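Coenzyme A transferase (Yersinia pestis, PDB 3QLI) probably transfers coenzyme A from an acyl-CoA to a carboxylate such as acetate. Local coordinates at residues A[106-110]-A[350-354]; A[62-68]-A[92-96]; A[87-91]-A[115-120]; A[42-46]-A[163-167]; A[320-326]-A[365-370]. One frame throughout, in Å; residues are numbered along the deposited sequence.

Contact 1 (A[106-110]-A[350-354])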
# COMPACT_ATOMS: atom_id res chain seq x y z
N ARG A 106 -14.37 -14.14 15.26
CA ARG A 106 -14.38 -13.39 16.51
C ARG A 106 -15.00 -14.22 17.64
O ARG A 106 -14.45 -14.29 18.74
CB ARG A 106 -15.12 -12.06 16.35
CG ARG A 106 -14.34 -11.03 15.54
CD ARG A 106 -14.87 -9.61 15.74
NE ARG A 106 -16.22 -9.45 15.22
CZ ARG A 106 -16.51 -9.09 13.97
NH1 ARG A 106 -15.55 -8.86 13.08
NH2 ARG A 106 -17.78 -8.97 13.60
N ALA A 107 -16.13 -14.87 17.37
CA ALA A 107 -16.77 -15.75 18.36
C ALA A 107 -15.86 -16.91 18.79
O ALA A 107 -15.73 -17.22 19.98
CB ALA A 107 -18.10 -16.28 17.83
N LEU A 108 -15.21 -17.55 17.83
CA LEU A 108 -14.27 -18.62 18.14
C LEU A 108 -13.10 -18.11 18.98
O LEU A 108 -12.70 -18.76 19.95
CB LEU A 108 -13.72 -19.24 16.86
CG LEU A 108 -14.69 -20.02 15.97
CD1 LEU A 108 -14.01 -20.38 14.65
CD2 LEU A 108 -15.17 -21.27 16.69
N ILE A 109 -12.54 -16.97 18.58
CA ILE A 109 -11.33 -16.47 19.24
C ILE A 109 -11.62 -16.17 20.71
O ILE A 109 -10.85 -16.53 21.60
CB ILE A 109 -10.80 -15.18 18.59
CG1 ILE A 109 -10.26 -15.48 17.19
CG2 ILE A 109 -9.70 -14.56 19.46
CD1 ILE A 109 -9.90 -14.23 16.40
N ARG A 110 -12.75 -15.51 20.94
CA ARG A 110 -13.14 -15.12 22.28
C ARG A 110 -13.43 -16.34 23.14
O ARG A 110 -13.01 -16.41 24.30
CB ARG A 110 -14.32 -14.15 22.24
CG ARG A 110 -13.90 -12.74 21.81
CD ARG A 110 -15.06 -11.91 21.28
NE ARG A 110 -14.59 -10.59 20.84
CZ ARG A 110 -15.24 -9.80 20.00
NH1 ARG A 110 -16.41 -10.18 19.50
NH2 ARG A 110 -14.73 -8.62 19.67
N GLU A 350 -11.25 -2.53 11.92
CA GLU A 350 -11.17 -3.75 12.71
C GLU A 350 -12.05 -3.67 13.96
O GLU A 350 -11.89 -2.76 14.77
CB GLU A 350 -9.72 -4.03 13.11
CG GLU A 350 -9.57 -5.22 14.03
CD GLU A 350 -10.13 -6.49 13.42
OE1 GLU A 350 -9.72 -6.84 12.29
OE2 GLU A 350 -11.00 -7.12 14.07
N HIS A 351 -12.96 -4.63 14.12
CA HIS A 351 -13.84 -4.67 15.29
C HIS A 351 -13.10 -5.03 16.58
O HIS A 351 -13.46 -4.55 17.65
CB HIS A 351 -14.99 -5.67 15.10
CG HIS A 351 -16.13 -5.14 14.29
ND1 HIS A 351 -16.22 -5.31 12.92
CD2 HIS A 351 -17.25 -4.47 14.65
CE1 HIS A 351 -17.33 -4.75 12.48
NE2 HIS A 351 -17.98 -4.23 13.51
N MET A 352 -12.09 -5.89 16.49
CA MET A 352 -11.40 -6.36 17.69
C MET A 352 -10.37 -5.36 18.20
O MET A 352 -9.38 -5.07 17.52
CB MET A 352 -10.74 -7.72 17.47
CG MET A 352 -11.73 -8.82 17.13
SD MET A 352 -11.00 -10.48 17.17
CE MET A 352 -10.84 -10.75 18.94
N LEU A 353 -10.61 -4.85 19.41
CA LEU A 353 -9.76 -3.83 20.03
C LEU A 353 -8.29 -4.24 20.09
O LEU A 353 -7.95 -5.31 20.58
CB LEU A 353 -10.25 -3.53 21.45
CG LEU A 353 -11.49 -2.66 21.65
CD1 LEU A 353 -12.69 -3.19 20.87
CD2 LEU A 353 -11.82 -2.58 23.14
N GLY A 354 -7.42 -3.35 19.60
CA GLY A 354 -5.98 -3.57 19.67
C GLY A 354 -5.43 -4.39 18.53
O GLY A 354 -4.21 -4.39 18.28
O HOH W 1 -12.70 -8.83 13.13

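Contact 2 (A[62-68]-A[92-96])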
# COMPACT_ATOMS: atom_id res chain seq x y z
N ALA A 62 -14.69 -35.33 10.57
CA ALA A 62 -13.94 -34.93 11.75
C ALA A 62 -14.64 -35.44 13.02
O ALA A 62 -13.99 -35.93 13.94
CB ALA A 62 -13.80 -33.40 11.79
N THR A 63 -15.96 -35.31 13.06
CA THR A 63 -16.72 -35.78 14.22
C THR A 63 -16.47 -37.26 14.51
O THR A 63 -16.34 -37.67 15.67
CB THR A 63 -18.22 -35.53 14.02
OG1 THR A 63 -18.44 -34.12 13.93
CG2 THR A 63 -19.02 -36.08 15.20
N ARG A 64 -16.38 -38.06 13.44
CA ARG A 64 -16.12 -39.49 13.56
C ARG A 64 -14.66 -39.81 13.83
O ARG A 64 -14.30 -40.97 13.97
CB ARG A 64 -16.57 -40.21 12.28
CG ARG A 64 -18.06 -40.11 11.98
CD ARG A 64 -18.47 -41.07 10.85
NE ARG A 64 -17.67 -40.94 9.64
CZ ARG A 64 -17.97 -40.15 8.60
NH1 ARG A 64 -19.06 -39.40 8.62
NH2 ARG A 64 -17.17 -40.11 7.54
N GLY A 65 -13.81 -38.78 13.86
CA GLY A 65 -12.39 -38.96 14.11
C GLY A 65 -11.63 -39.56 12.95
O GLY A 65 -10.60 -40.20 13.14
N ASP A 66 -12.12 -39.33 11.73
CA ASP A 66 -11.59 -39.98 10.53
C ASP A 66 -10.68 -39.04 9.71
O ASP A 66 -10.23 -39.39 8.62
CB ASP A 66 -12.76 -40.50 9.68
CG ASP A 66 -12.31 -41.24 8.43
OD1 ASP A 66 -11.49 -42.17 8.54
OD2 ASP A 66 -12.81 -40.90 7.32
N ILE A 67 -10.44 -37.84 10.23
CA ILE A 67 -9.48 -36.92 9.61
C ILE A 67 -8.91 -36.00 10.67
O ILE A 67 -9.56 -35.75 11.69
CB ILE A 67 -10.12 -36.08 8.46
CG1 ILE A 67 -9.03 -35.33 7.67
CG2 ILE A 67 -11.15 -35.11 9.00
CD1 ILE A 67 -9.53 -34.73 6.37
N GLY A 68 -7.70 -35.52 10.43
CA GLY A 68 -7.05 -34.62 11.37
C GLY A 68 -6.03 -33.73 10.70
O GLY A 68 -5.69 -33.92 9.53
N ASN A 92 -9.84 -29.11 16.98
CA ASN A 92 -8.65 -29.94 17.17
C ASN A 92 -8.33 -30.82 15.96
O ASN A 92 -7.30 -31.48 15.92
CB ASN A 92 -8.81 -30.82 18.41
CG ASN A 92 -9.93 -31.83 18.27
OD1 ASN A 92 -11.02 -31.51 17.78
ND2 ASN A 92 -9.68 -33.06 18.70
N ARG A 93 -9.22 -30.81 14.98
CA ARG A 93 -9.05 -31.63 13.78
C ARG A 93 -9.09 -30.82 12.50
O ARG A 93 -8.36 -31.11 11.56
CB ARG A 93 -10.12 -32.72 13.73
CG ARG A 93 -9.91 -33.82 14.79
CD ARG A 93 -10.96 -34.90 14.73
NE ARG A 93 -10.64 -35.96 15.69
CZ ARG A 93 -9.78 -36.95 15.46
NH1 ARG A 93 -9.16 -37.04 14.28
NH2 ARG A 93 -9.55 -37.85 16.40
N ILE A 94 -9.97 -29.82 12.45
CA ILE A 94 -10.03 -28.92 11.30
C ILE A 94 -9.57 -27.56 11.77
O ILE A 94 -10.23 -26.93 12.58
CB ILE A 94 -11.46 -28.83 10.74
CG1 ILE A 94 -11.93 -30.22 10.28
CG2 ILE A 94 -11.52 -27.81 9.59
CD1 ILE A 94 -13.35 -30.28 9.81
N LYS A 95 -8.41 -27.12 11.28
CA LYS A 95 -7.78 -25.91 11.79
C LYS A 95 -8.11 -24.69 10.92
O LYS A 95 -7.77 -24.67 9.74
CB LYS A 95 -6.26 -26.08 11.83
CG LYS A 95 -5.77 -27.39 12.44
CD LYS A 95 -6.30 -27.59 13.84
CE LYS A 95 -5.62 -28.76 14.53
NZ LYS A 95 -4.14 -28.57 14.62
N PRO A 96 -8.78 -23.68 11.49
CA PRO A 96 -9.09 -22.49 10.70
C PRO A 96 -7.84 -21.65 10.49
O PRO A 96 -7.27 -21.13 11.45
CB PRO A 96 -10.09 -21.73 11.58
CG PRO A 96 -10.64 -22.78 12.52
CD PRO A 96 -9.47 -23.68 12.79

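Contact 3 (A[87-91]-A[115-120])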
# COMPACT_ATOMS: atom_id res chain seq x y z
N ARG A 87 -17.06 -25.38 13.54
CA ARG A 87 -17.61 -25.54 14.89
C ARG A 87 -16.47 -25.73 15.88
O ARG A 87 -15.55 -26.51 15.64
CB ARG A 87 -18.57 -26.74 14.97
CG ARG A 87 -19.93 -26.48 14.34
CD ARG A 87 -21.01 -27.42 14.90
NE ARG A 87 -20.59 -28.82 14.97
CZ ARG A 87 -20.66 -29.67 13.95
NH1 ARG A 87 -21.12 -29.27 12.78
NH2 ARG A 87 -20.27 -30.93 14.10
N TYR A 88 -16.54 -25.01 17.00
CA TYR A 88 -15.48 -25.00 18.00
C TYR A 88 -15.03 -26.41 18.37
O TYR A 88 -13.83 -26.68 18.52
CB TYR A 88 -15.95 -24.25 19.25
CG TYR A 88 -14.87 -23.98 20.28
CD1 TYR A 88 -14.11 -22.81 20.22
CD2 TYR A 88 -14.62 -24.87 21.31
CE1 TYR A 88 -13.13 -22.55 21.15
CE2 TYR A 88 -13.64 -24.62 22.25
CZ TYR A 88 -12.90 -23.46 22.17
OH TYR A 88 -11.92 -23.21 23.10
N GLU A 89 -15.98 -27.33 18.49
CA GLU A 89 -15.68 -28.68 18.96
C GLU A 89 -14.80 -29.45 18.00
O GLU A 89 -14.20 -30.46 18.38
CB GLU A 89 -16.97 -29.46 19.21
CG GLU A 89 -18.05 -28.66 19.92
CD GLU A 89 -18.94 -27.92 18.94
OE1 GLU A 89 -19.63 -28.60 18.13
OE2 GLU A 89 -18.96 -26.67 18.97
N LEU A 90 -14.71 -28.99 16.76
CA LEU A 90 -13.89 -29.67 15.75
C LEU A 90 -12.54 -28.98 15.55
O LEU A 90 -11.75 -29.40 14.71
CB LEU A 90 -14.64 -29.73 14.42
CG LEU A 90 -16.05 -30.32 14.42
CD1 LEU A 90 -16.66 -30.23 13.03
CD2 LEU A 90 -16.05 -31.75 14.91
N ASN A 91 -12.30 -27.93 16.32
CA ASN A 91 -11.07 -27.15 16.21
C ASN A 91 -9.77 -27.96 16.33
O ASN A 91 -8.72 -27.53 15.85
CB ASN A 91 -11.07 -26.01 17.22
CG ASN A 91 -10.12 -24.90 16.84
OD1 ASN A 91 -8.95 -24.90 17.23
ND2 ASN A 91 -10.61 -23.94 16.06
N ASP A 115 -11.64 -20.37 27.24
CA ASP A 115 -11.31 -21.77 27.49
C ASP A 115 -9.81 -21.97 27.68
O ASP A 115 -9.13 -22.53 26.82
CB ASP A 115 -11.82 -22.63 26.33
CG ASP A 115 -11.64 -24.11 26.57
OD1 ASP A 115 -11.51 -24.51 27.75
OD2 ASP A 115 -11.62 -24.87 25.58
N GLY A 116 -9.30 -21.51 28.81
CA GLY A 116 -7.88 -21.63 29.14
C GLY A 116 -6.92 -20.88 28.24
O GLY A 116 -5.78 -21.30 28.07
N GLY A 117 -7.38 -19.77 27.67
CA GLY A 117 -6.55 -18.95 26.80
C GLY A 117 -6.01 -19.64 25.56
O GLY A 117 -4.89 -19.37 25.13
N ARG A 118 -6.81 -20.54 25.01
CA ARG A 118 -6.44 -21.30 23.81
C ARG A 118 -6.48 -20.49 22.51
O ARG A 118 -7.36 -19.66 22.31
CB ARG A 118 -7.38 -22.49 23.66
CG ARG A 118 -6.87 -23.79 24.24
CD ARG A 118 -7.90 -24.90 24.06
NE ARG A 118 -7.97 -25.36 22.68
CZ ARG A 118 -9.10 -25.74 22.07
NH1 ARG A 118 -10.25 -25.71 22.72
NH2 ARG A 118 -9.06 -26.15 20.81
N LYS A 119 -5.54 -20.77 21.61
CA LYS A 119 -5.51 -20.17 20.29
C LYS A 119 -6.26 -21.16 19.41
O LYS A 119 -5.87 -22.33 19.32
CB LYS A 119 -4.08 -19.98 19.79
CG LYS A 119 -3.98 -19.21 18.49
CD LYS A 119 -2.54 -19.00 18.06
CE LYS A 119 -2.28 -17.55 17.68
NZ LYS A 119 -3.09 -17.14 16.50
N VAL A 120 -7.33 -20.71 18.77
CA VAL A 120 -8.18 -21.63 18.02
C VAL A 120 -8.41 -21.16 16.58
O VAL A 120 -8.91 -21.91 15.74
CB VAL A 120 -9.53 -21.85 18.73
CG1 VAL A 120 -9.30 -22.53 20.07
CG2 VAL A 120 -10.24 -20.52 18.93

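Contact 4 (A[42-46]-A[163-167])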
# COMPACT_ATOMS: atom_id res chain seq x y z
N LEU A 42 -6.81 -27.41 2.59
CA LEU A 42 -8.06 -27.27 1.86
C LEU A 42 -8.45 -25.80 1.77
O LEU A 42 -8.19 -25.03 2.70
CB LEU A 42 -9.17 -28.06 2.54
CG LEU A 42 -10.54 -28.02 1.86
CD1 LEU A 42 -11.13 -29.39 1.70
CD2 LEU A 42 -11.47 -27.13 2.63
N SER A 43 -9.08 -25.41 0.67
CA SER A 43 -9.66 -24.07 0.57
C SER A 43 -11.04 -24.21 -0.04
O SER A 43 -11.41 -25.28 -0.53
CB SER A 43 -8.77 -23.14 -0.26
OG SER A 43 -9.26 -21.80 -0.26
N MET A 44 -11.81 -23.14 0.00
CA MET A 44 -13.18 -23.16 -0.50
C MET A 44 -13.53 -21.78 -1.00
O MET A 44 -12.80 -20.82 -0.77
CB MET A 44 -14.14 -23.55 0.62
CG MET A 44 -14.01 -22.66 1.85
SD MET A 44 -15.11 -23.19 3.19
CE MET A 44 -14.54 -22.15 4.53
N GLY A 45 -14.67 -21.68 -1.69
CA GLY A 45 -15.14 -20.41 -2.20
C GLY A 45 -15.53 -19.46 -1.08
O GLY A 45 -15.61 -19.84 0.09
N MET A 46 -15.81 -18.21 -1.45
CA MET A 46 -16.18 -17.19 -0.48
C MET A 46 -17.68 -17.03 -0.26
O MET A 46 -18.46 -17.05 -1.21
CB MET A 46 -15.64 -15.82 -0.92
CG MET A 46 -14.14 -15.75 -1.15
SD MET A 46 -13.66 -14.14 -1.81
CE MET A 46 -13.97 -13.09 -0.40
N ASN A 163 -15.55 -15.48 -8.01
CA ASN A 163 -14.43 -15.51 -8.93
C ASN A 163 -13.25 -15.40 -7.97
O ASN A 163 -12.64 -16.40 -7.61
CB ASN A 163 -14.46 -14.37 -9.93
CG ASN A 163 -13.55 -14.61 -11.12
OD1 ASN A 163 -12.35 -14.85 -10.95
ND2 ASN A 163 -14.11 -14.55 -12.32
N ASP A 164 -12.94 -14.17 -7.56
CA ASP A 164 -11.92 -13.95 -6.55
C ASP A 164 -10.67 -14.77 -6.83
O ASP A 164 -10.09 -14.70 -7.91
CB ASP A 164 -12.47 -14.24 -5.14
CG ASP A 164 -13.26 -15.53 -5.06
OD1 ASP A 164 -14.47 -15.52 -5.40
OD2 ASP A 164 -12.68 -16.55 -4.66
N TYR A 165 -10.25 -15.52 -5.82
CA TYR A 165 -9.11 -16.42 -5.92
C TYR A 165 -9.60 -17.81 -6.33
O TYR A 165 -8.80 -18.69 -6.64
CB TYR A 165 -8.39 -16.52 -4.58
CG TYR A 165 -9.28 -16.99 -3.44
CD1 TYR A 165 -9.54 -18.34 -3.25
CD2 TYR A 165 -9.87 -16.08 -2.57
CE1 TYR A 165 -10.35 -18.77 -2.22
CE2 TYR A 165 -10.68 -16.50 -1.54
CZ TYR A 165 -10.92 -17.85 -1.37
OH TYR A 165 -11.74 -18.27 -0.34
N SER A 166 -10.91 -17.99 -6.32
CA SER A 166 -11.52 -19.27 -6.64
C SER A 166 -11.24 -19.75 -8.06
O SER A 166 -10.98 -20.93 -8.27
CB SER A 166 -13.04 -19.22 -6.41
OG SER A 166 -13.34 -19.09 -5.03
N SER A 167 -11.28 -18.85 -9.02
CA SER A 167 -11.02 -19.23 -10.42
C SER A 167 -9.59 -19.74 -10.64
O SER A 167 -9.35 -20.57 -11.53
CB SER A 167 -11.35 -18.08 -11.38
OG SER A 167 -10.54 -16.95 -11.12
O HOH W 2 -16.10 -17.71 -4.13

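Contact 5 (A[320-326]-A[365-370])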
# COMPACT_ATOMS: atom_id res chain seq x y z
N VAL A 320 -9.12 -7.36 -10.50
CA VAL A 320 -10.09 -6.38 -10.04
C VAL A 320 -9.51 -5.44 -9.00
O VAL A 320 -9.76 -4.23 -9.03
CB VAL A 320 -11.33 -7.07 -9.45
CG1 VAL A 320 -12.24 -6.05 -8.77
CG2 VAL A 320 -12.08 -7.85 -10.55
N ASN A 321 -8.74 -6.00 -8.07
CA ASN A 321 -8.18 -5.22 -6.96
C ASN A 321 -6.75 -4.73 -7.21
O ASN A 321 -6.09 -4.28 -6.29
CB ASN A 321 -8.23 -6.01 -5.64
CG ASN A 321 -9.60 -6.03 -5.01
OD1 ASN A 321 -10.59 -6.34 -5.68
ND2 ASN A 321 -9.69 -5.64 -3.73
N ASP A 322 -6.27 -4.82 -8.45
CA ASP A 322 -4.97 -4.24 -8.79
C ASP A 322 -5.14 -2.73 -8.93
O ASP A 322 -5.88 -2.27 -9.81
CB ASP A 322 -4.45 -4.83 -10.10
CG ASP A 322 -3.07 -4.32 -10.48
OD1 ASP A 322 -2.63 -3.26 -9.95
OD2 ASP A 322 -2.42 -4.97 -11.33
N PRO A 323 -4.48 -1.93 -8.08
CA PRO A 323 -4.70 -0.49 -8.20
C PRO A 323 -4.36 0.05 -9.58
O PRO A 323 -4.99 1.02 -10.02
CB PRO A 323 -3.74 0.11 -7.15
CG PRO A 323 -3.54 -1.00 -6.15
CD PRO A 323 -3.60 -2.29 -6.94
N HIS A 324 -3.40 -0.56 -10.27
CA HIS A 324 -3.04 -0.11 -11.61
C HIS A 324 -4.18 -0.30 -12.58
O HIS A 324 -4.43 0.54 -13.45
CB HIS A 324 -1.80 -0.83 -12.15
CG HIS A 324 -1.52 -0.53 -13.59
ND1 HIS A 324 -0.98 0.66 -14.01
CD2 HIS A 324 -1.75 -1.26 -14.71
CE1 HIS A 324 -0.88 0.66 -15.33
NE2 HIS A 324 -1.33 -0.50 -15.77
N ILE A 325 -4.90 -1.42 -12.42
CA ILE A 325 -6.08 -1.70 -13.24
C ILE A 325 -7.24 -0.76 -12.89
O ILE A 325 -7.87 -0.16 -13.76
CB ILE A 325 -6.53 -3.15 -13.04
CG1 ILE A 325 -5.48 -4.12 -13.60
CG2 ILE A 325 -7.88 -3.40 -13.69
CD1 ILE A 325 -5.23 -3.97 -15.09
N ILE A 326 -7.52 -0.62 -11.60
CA ILE A 326 -8.60 0.26 -11.14
C ILE A 326 -8.43 1.67 -11.74
O ILE A 326 -9.40 2.29 -12.20
CB ILE A 326 -8.63 0.35 -9.60
CG1 ILE A 326 -9.03 -1.01 -9.00
CG2 ILE A 326 -9.62 1.44 -9.14
CD1 ILE A 326 -8.53 -1.21 -7.58
N ASP A 365 -6.78 -1.22 -1.54
CA ASP A 365 -6.59 -1.35 -2.99
C ASP A 365 -7.38 -0.27 -3.73
O ASP A 365 -6.90 0.34 -4.67
CB ASP A 365 -7.06 -2.71 -3.50
CG ASP A 365 -6.32 -3.86 -2.85
OD1 ASP A 365 -5.14 -3.68 -2.50
OD2 ASP A 365 -6.94 -4.93 -2.67
N PHE A 366 -8.62 -0.07 -3.30
CA PHE A 366 -9.50 0.88 -3.97
C PHE A 366 -9.25 2.33 -3.53
O PHE A 366 -9.44 3.25 -4.31
CB PHE A 366 -10.96 0.45 -3.81
CG PHE A 366 -11.39 -0.53 -4.87
CD1 PHE A 366 -11.84 -0.08 -6.10
CD2 PHE A 366 -11.27 -1.90 -4.67
CE1 PHE A 366 -12.18 -0.96 -7.11
CE2 PHE A 366 -11.62 -2.81 -5.68
CZ PHE A 366 -12.08 -2.33 -6.89
N VAL A 367 -8.81 2.51 -2.29
CA VAL A 367 -8.37 3.84 -1.85
C VAL A 367 -7.23 4.31 -2.77
O VAL A 367 -7.23 5.44 -3.27
CB VAL A 367 -7.89 3.81 -0.36
CG1 VAL A 367 -7.17 5.11 0.02
CG2 VAL A 367 -9.07 3.55 0.58
N ARG A 368 -6.26 3.43 -3.00
CA ARG A 368 -5.13 3.74 -3.87
C ARG A 368 -5.54 3.88 -5.33
O ARG A 368 -5.12 4.80 -6.02
CB ARG A 368 -4.08 2.63 -3.76
CG ARG A 368 -3.39 2.51 -2.40
CD ARG A 368 -2.63 1.16 -2.32
NE ARG A 368 -1.61 1.12 -1.28
CZ ARG A 368 -1.07 -0.00 -0.80
NH1 ARG A 368 -1.48 -1.18 -1.27
NH2 ARG A 368 -0.13 0.04 0.14
N GLY A 369 -6.32 2.93 -5.82
CA GLY A 369 -6.72 2.92 -7.21
C GLY A 369 -7.60 4.11 -7.58
O GLY A 369 -7.41 4.72 -8.64
N ALA A 370 -8.55 4.45 -6.72
CA ALA A 370 -9.45 5.57 -7.00
C ALA A 370 -8.67 6.89 -7.07
O ALA A 370 -8.91 7.70 -7.95
CB ALA A 370 -10.58 5.66 -5.96

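Contact 1 (A[106-110]-A[350-354])
In the coenzyme A site, where R106 on helix 103-114 and E350 both contribute to binding coenzyme A, the side chains of R106 and M352 run alongside each other, pointing opposite ways. The aliphatic part of the arginine does the touching, CD of R106 lying 3.5 Å from CG of M352, and its chain then bends at chi3 (-66°) to carry the guanidinium over to H351. There CB of H351 sits above one guanidinium face, offset toward the rim, and the imidazole and guanidinium planes are 36° apart; NH1 of R106 is 3.6 Å from ND1 of H351. The site joins the N-terminal family region, which supplies the helix, to the C-terminal one, which supplies the loop after strand 347-348. A water in the plane of the R106 guanidinium links them, accepting from NH1 of R106 at 2.9 Å and lying 2.6 Å from OE2 of E350, to which it probably donates. The same OE2 takes the backbone N of M352 on its anti lone pair at 2.9 Å, while OE1 of E350 is held by N of Y357. Deeper along the helix, SD of M352 packs 4.0 Å from CD1 of I109.

Contact 2 (A[62-68]-A[92-96])
R93 contributes the largest share of the buried surface here, laying an extended side chain across the turn that follows helix 52-63. Its CG stands beside the backbone N (chi1 -71°) and the chain stays straight from CG to NE, which brings CD of R93 to 3.3 Å from the carbonyl O of A62. Beyond that point the flat guanidinium settles on the turn: CA of G65 lies over the centre of one face, 3.6 Å from CZ of R93. At the guanidinium edge NH1 of R93 donates to O of I67 at 2.9 Å, with an N-H...O angle of 155°. The acceptor lies close to the guanidinium plane, but the donor stands well above the plane of the I67 carbonyl. Together the face contact and the edge bond probably limit rotation of the group.

A62, the next largest contributor, points its methyl group at I94, with CB of A62 3.7 Å from CD1 of I94. This apolar pair lies on the buried side of the contact, where I94 also packs on V72 of strand 70-74. G68 adds backbone alone, passing beside R93, its C atom 3.6 Å from O of R93.

The turn under the arginine is closed by a 2.9 Å bond from N of G65 to O of A62, and G65 has positive phi. It is a Schellman motif ending the helix that leads into strand 70-74, packed against the entrance to edge strand 94-98 of the parallel Rossmann-like sheet.

Contact 3 (A[87-91]-A[115-120])
The hydroxyl of Y88 donates to OD2 of D115 at 3.0 Å, meeting the carboxylate on its anti lone pair, with the oxygen near the plane of the tyrosine ring. That OD2 has a second donor from within its own loop: NH1 of R118 reaches it at 3.3 Å in a salt bridge, almost exactly in the guanidinium plane. The two donors crowd together, OH of Y88 lying 3.0 Å from NH1 of R118, but the angle there is too poor for a bond. CG of Y88 is anti to the backbone N (chi1 -170°), which carries the ring across to the loop after helix 103-114.

N91 makes the other polar link. Its ND2 donates to the carbonyl O of V120 at 2.7 Å with an N-H...O angle of 163°; the acceptor lies in the amide plane and the donor is tilted modestly from that of the carbonyl. The amide also packs on the valine, with OD1 of N91 3.4 Å from CB of V120. CG1 of V120 lies 4.0 Å from CE1 of Y88 and also rests over one face of the R118 guanidinium, offset toward its rim.

Y88 packs further on L108 and R111 of helix 103-114. With both a phenol and a guanidinium donating to it, OD2 of D115 should be stabilised as a carboxylate, while the short hydrogen bond from its amide ties the buried N91 to the backbone of the opposing loop.

Contact 4 (A[42-46]-A[163-167])
Y165 and D164 both place CG between the backbone N and the carbonyl carbon (chi1 57° and 46°), which turns the phenol ring toward the end of strand 41-44 and folds the carboxylate back over it. OD2 of D164 stands above the ring centre. From the ring's far end OH of Y165 donates to the carbonyl O of M44 at 2.8 Å, nearly in line with the C=O bond.

M46 packs against both residues. Its CG lies 3.6 Å from CE2 of Y165, and SD of M46 beyond it is 3.5 Å from CB of D164. The sulfur is 4.9 Å from the ring centroid of Y165 and approaches obliquely, a Met-aromatic contact. On the other flank OG of S43 comes to 3.8 Å from CE1 of Y165, although its hydrogen bond is to O of Y73.

D164 also caps the helix that follows. OD2 of D164 accepts from N of S166, from above the carboxylate plane, and from OG of S166 at 2.7 Å on the syn side. Its other oxygen, OD1, accepts a hydrogen bond from a water that in turn accepts from N of M46, 2.7 Å away, bridging the segments.

This buried packing joins the C-terminal end of a central strand in the parallel sheet to the start of helix 166-172, beside the coenzyme A-binding E76. The two donors on OD2 and the water on OD1 would tend to offset the nearby carbonyl O of N163, itself an acceptor, and help stabilise D164 as a carboxylate.

Contact 5 (A[320-326]-A[365-370])
The F366 ring carries CD1 of I326 over the centre of one face, a CH-pi contact in which that methyl lies 3.6 Å from the ring centroid and 8° off its normal. At the ring's edge, near its plane, is OD1 of N321, 3.7 Å from CE2 of F366, with the amide plane perpendicular to the ring. This is the packing of the short helix 323-326 on helix 363-372 in the C-terminal family region: I326 enters as a knob into the hole formed by D365, F366, G369 and A370. With CG1 of I326 beside the backbone N (chi1 -67°) and CD1 extended beyond it, the delta methyl reaches the ring while CG2 comes to 3.7 Å from C of G369. At G369 the helix presents bare backbone, and the two backbones approach closely, CA of P323 and CA of G369 being 4.1 Å apart.

Helix 323-326 is capped by D322, whose OD1 accepts from N of H324. Near the dimer interface P323 rests on R368 of its own chain, and it also packs on R368 of the second subunit.

N321 carries the polar side of the contact. Its ND2 also donates to OE1 of E264, the residue to which coenzyme A becomes covalently attached, so the asparagine links this helix pair to the active site. D365 in turn receives a weak bond on OD1 from H129. Between the two segments, ND2 of N321 donates to OD2 of D365 at 3.0 Å with an N-H...O angle of 165°, using the carboxylate's anti lone pair, and the acceptor lies exactly in the amide plane.

Contacts 2 and 3 lie in the N-terminal family region, and contact 1 joins it to the C-terminal one. Contact 3 touches both others: CG2 of V120 lies 3.2 Å from O of L108, and CD of P96 lies 3.5 Å from ND2 of N91. Centres of contacts 1 and 3 are 14 Å apart, those of 2 and 3 13 Å. Contact 4 reaches the same parallel sheet as contact 2, its centre 21 Å away. Contacts 1, 4 and 5 lie at or near residues of the coenzyme A site: contact 1 holds R106 and E350, while side chains of M46 in contact 4 and N321 in contact 5 come within about 6 and 3 Å of that of E264. Centres of contacts 4 and 5 are 20 Å apart.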